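Local coordinates for Fe-regulated protein B (Neisseria meningitidis, PDB 4AIP) that transports iron across the outer membrane as a TonB-dependent receptor, a beta-barrel closed by an N-terminal plug domain, at residues Asp527-Glu532 with Asp561-Pro566. Sequence-based numbering, arbitrary orientation.
Sequences DGTKAE and DALANP
Glu532 reaches from the first residue of strand 532-544 in the TonB-dependent receptor barrel to Ala562 and Leu563, the short end of the antiparallel neighbour strand 548-563 beyond a corner at Asp561. One hydrogen bond crosses here: the backbone N of Leu563 donates to Glu532 OE2 over 3.2 Å, bent to 150° and using the anti lone pair. Glutamate suits the place because its chain, extended beyond CG, is long enough to bring the carboxylate to a main-chain N-H, while OE1 forms a salt bridge with Arg509. Held at both oxygens, the buried carboxylate has little freedom to turn, and the nearby Arg509 probably favours its ionised form.

Beside this bond the branched Leu563 adds van der Waals contacts with both methyls. CD1 lies 3.5 Å from Glu532 CG, and CD2 meets a polar atom, Thr529 OG1, at 3.9 Å; that buried hydroxyl has no polar partner in the model.

Charge plays a looser part at Lys530 and Asp561, the corner residue with positive phi (65°). The lysine bends at chi3 (49°) and chi4 (66°), and NZ stays 5.4 Å from Asp561 OD2; instead its long aliphatic chain passes the carboxylate, Lys530 CD approaching that same OD2 at 3.2 Å.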
ATOM      1  N   ASP B 527      -0.295  13.914 -46.047  1.00 38.64           N
ATOM      2  CA  ASP B 527      -1.253  14.980 -46.290  1.00 39.32           C
ATOM      3  C   ASP B 527      -2.673  14.561 -46.540  1.00 39.67           C
ATOM      4  O   ASP B 527      -3.591  15.218 -46.045  1.00 40.31           O
ATOM      5  CB  ASP B 527      -0.807  15.900 -47.425  1.00 39.88           C
ATOM      6  CG  ASP B 527       0.347  16.786 -47.044  1.00 40.03           C
ATOM      7  OD1 ASP B 527       0.575  17.048 -45.855  1.00 40.07           O
ATOM      8  OD2 ASP B 527       1.041  17.230 -47.965  1.00 42.55           O
ATOM      9  N   GLY B 528      -2.889  13.513 -47.314  1.00 39.49           N
ATOM     10  CA  GLY B 528      -4.282  13.186 -47.615  1.00 39.18           C
ATOM     11  C   GLY B 528      -4.851  12.060 -46.795  1.00 37.26           C
ATOM     12  O   GLY B 528      -5.904  11.551 -47.132  1.00 38.21           O
ATOM     13  N   THR B 529      -4.157  11.667 -45.717  1.00 33.55           N
ATOM     14  CA  THR B 529      -4.491  10.396 -45.087  1.00 29.11           C
ATOM     15  C   THR B 529      -5.853  10.442 -44.540  1.00 28.81           C
ATOM     16  O   THR B 529      -6.321  11.484 -44.145  1.00 29.83           O
ATOM     17  CB  THR B 529      -3.422   9.768 -44.167  1.00 27.08           C
ATOM     18  OG1 THR B 529      -3.995   9.363 -42.918  1.00 25.07           O
ATOM     19  CG2 THR B 529      -2.316  10.648 -43.947  1.00 23.31           C
ATOM     20  N   LYS B 530      -6.530   9.316 -44.593  1.00 27.83           N
ATOM     21  CA  LYS B 530      -7.912   9.311 -44.199  1.00 26.84           C
ATOM     22  C   LYS B 530      -8.239   8.122 -43.391  1.00 26.25           C
ATOM     23  O   LYS B 530      -7.395   7.292 -43.089  1.00 26.99           O
ATOM     24  CB  LYS B 530      -8.770   9.310 -45.414  1.00 25.64           C
ATOM     25  CG  LYS B 530      -8.084   8.559 -46.524  1.00 24.64           C
ATOM     26  CD  LYS B 530      -9.078   8.183 -47.524  1.00 23.41           C
ATOM     27  CE  LYS B 530      -9.940   9.419 -47.894  1.00 23.92           C
ATOM     28  NZ  LYS B 530      -9.064  10.422 -48.590  1.00 24.32           N
ATOM     29  N   ALA B 531      -9.508   8.064 -43.034  1.00 24.11           N
ATOM     30  CA  ALA B 531      -9.962   7.065 -42.128  1.00 21.72           C
ATOM     31  C   ALA B 531     -10.171   5.772 -42.915  1.00 20.19           C
ATOM     32  O   ALA B 531     -10.425   5.793 -44.101  1.00 18.98           O
ATOM     33  CB  ALA B 531     -11.274   7.522 -41.438  1.00 20.83           C
ATOM     34  N   GLU B 532     -10.036   4.657 -42.214  1.00 18.48           N
ATOM     35  CA  GLU B 532     -10.402   3.346 -42.696  1.00 15.90           C
ATOM     36  C   GLU B 532     -11.905   3.303 -42.813  1.00 14.47           C
ATOM     37  O   GLU B 532     -12.612   3.937 -42.013  1.00 12.74           O
ATOM     38  CB  GLU B 532      -9.984   2.289 -41.670  1.00 16.55           C
ATOM     39  CG  GLU B 532      -8.490   2.167 -41.574  1.00 19.08           C
ATOM     40  CD  GLU B 532      -8.012   1.235 -40.469  1.00 21.08           C
ATOM     41  OE1 GLU B 532      -8.813   0.991 -39.515  1.00 20.42           O
ATOM     42  OE2 GLU B 532      -6.842   0.784 -40.550  1.00 19.72           O
ATOM     43  N   ASP B 561      -8.464   1.637 -47.128  1.00 17.44           N
ATOM     44  CA  ASP B 561      -7.544   2.625 -46.535  1.00 19.07           C
ATOM     45  C   ASP B 561      -6.946   2.237 -45.169  1.00 18.82           C
ATOM     46  O   ASP B 561      -6.585   3.097 -44.333  1.00 22.28           O
ATOM     47  CB  ASP B 561      -8.169   4.017 -46.481  1.00 19.67           C
ATOM     48  CG  ASP B 561      -8.532   4.543 -47.861  1.00 30.68           C
ATOM     49  OD1 ASP B 561      -7.700   4.398 -48.754  1.00 23.59           O
ATOM     50  OD2 ASP B 561      -9.627   5.111 -48.055  1.00 49.10           O
ATOM     51  N   ALA B 562      -6.773   0.938 -44.965  1.00 16.31           N
ATOM     52  CA  ALA B 562      -6.062   0.452 -43.795  1.00 13.35           C
ATOM     53  C   ALA B 562      -4.701   1.125 -43.626  1.00 13.85           C
ATOM     54  O   ALA B 562      -4.011   1.437 -44.614  1.00 12.93           O
ATOM     55  CB  ALA B 562      -5.888  -1.041 -43.887  1.00 13.41           C
ATOM     56  N   LEU B 563      -4.287   1.316 -42.368  1.00 13.62           N
ATOM     57  CA  LEU B 563      -3.070   2.025 -42.082  1.00 14.21           C
ATOM     58  C   LEU B 563      -2.321   1.191 -41.125  1.00 15.60           C
ATOM     59  O   LEU B 563      -2.901   0.667 -40.177  1.00 15.55           O
ATOM     60  CB  LEU B 563      -3.331   3.342 -41.327  1.00 11.83           C
ATOM     61  CG  LEU B 563      -4.408   4.303 -41.826  1.00 13.43           C
ATOM     62  CD1 LEU B 563      -5.664   4.207 -40.949  1.00  6.64           C
ATOM     63  CD2 LEU B 563      -3.794   5.669 -41.770  1.00  9.58           C
ATOM     64  N   ALA B 564      -1.005   1.130 -41.258  1.00 19.19           N
ATOM     65  CA  ALA B 564      -0.306   0.421 -40.213  1.00 21.54           C
ATOM     66  C   ALA B 564       1.015   1.055 -39.891  1.00 25.50           C
ATOM     67  O   ALA B 564       1.097   1.853 -38.971  1.00 26.08           O
ATOM     68  CB  ALA B 564      -0.161  -1.055 -40.551  1.00 18.85           C
ATOM     69  N   ASN B 565       2.046   0.723 -40.636  1.00 31.03           N
ATOM     70  CA  ASN B 565       3.339   1.259 -40.343  1.00 33.73           C
ATOM     71  C   ASN B 565       3.563   2.517 -41.202  1.00 37.07           C
ATOM     72  O   ASN B 565       2.983   2.657 -42.291  1.00 39.01           O
ATOM     73  CB  ASN B 565       4.422   0.217 -40.622  1.00 30.81           C
ATOM     74  CG  ASN B 565       4.437  -0.952 -39.602  1.00 26.50           C
ATOM     75  OD1 ASN B 565       4.010  -0.818 -38.436  1.00 25.43           O
ATOM     76  ND2 ASN B 565       4.935  -2.093 -40.037  1.00 21.02           N
ATOM     77  N   PRO B 566       4.426   3.436 -40.726  1.00 36.22           N
ATOM     78  CA  PRO B 566       4.572   4.673 -41.450  1.00 36.19           C
ATOM     79  C   PRO B 566       5.519   4.580 -42.677  1.00 37.43           C
ATOM     80  O   PRO B 566       6.379   3.689 -42.766  1.00 37.06           O
ATOM     81  CB  PRO B 566       5.098   5.627 -40.380  1.00 35.25           C
ATOM     82  CG  PRO B 566       5.922   4.774 -39.520  1.00 34.94           C
ATOM     83  CD  PRO B 566       5.343   3.379 -39.569  1.00 35.76           C
TER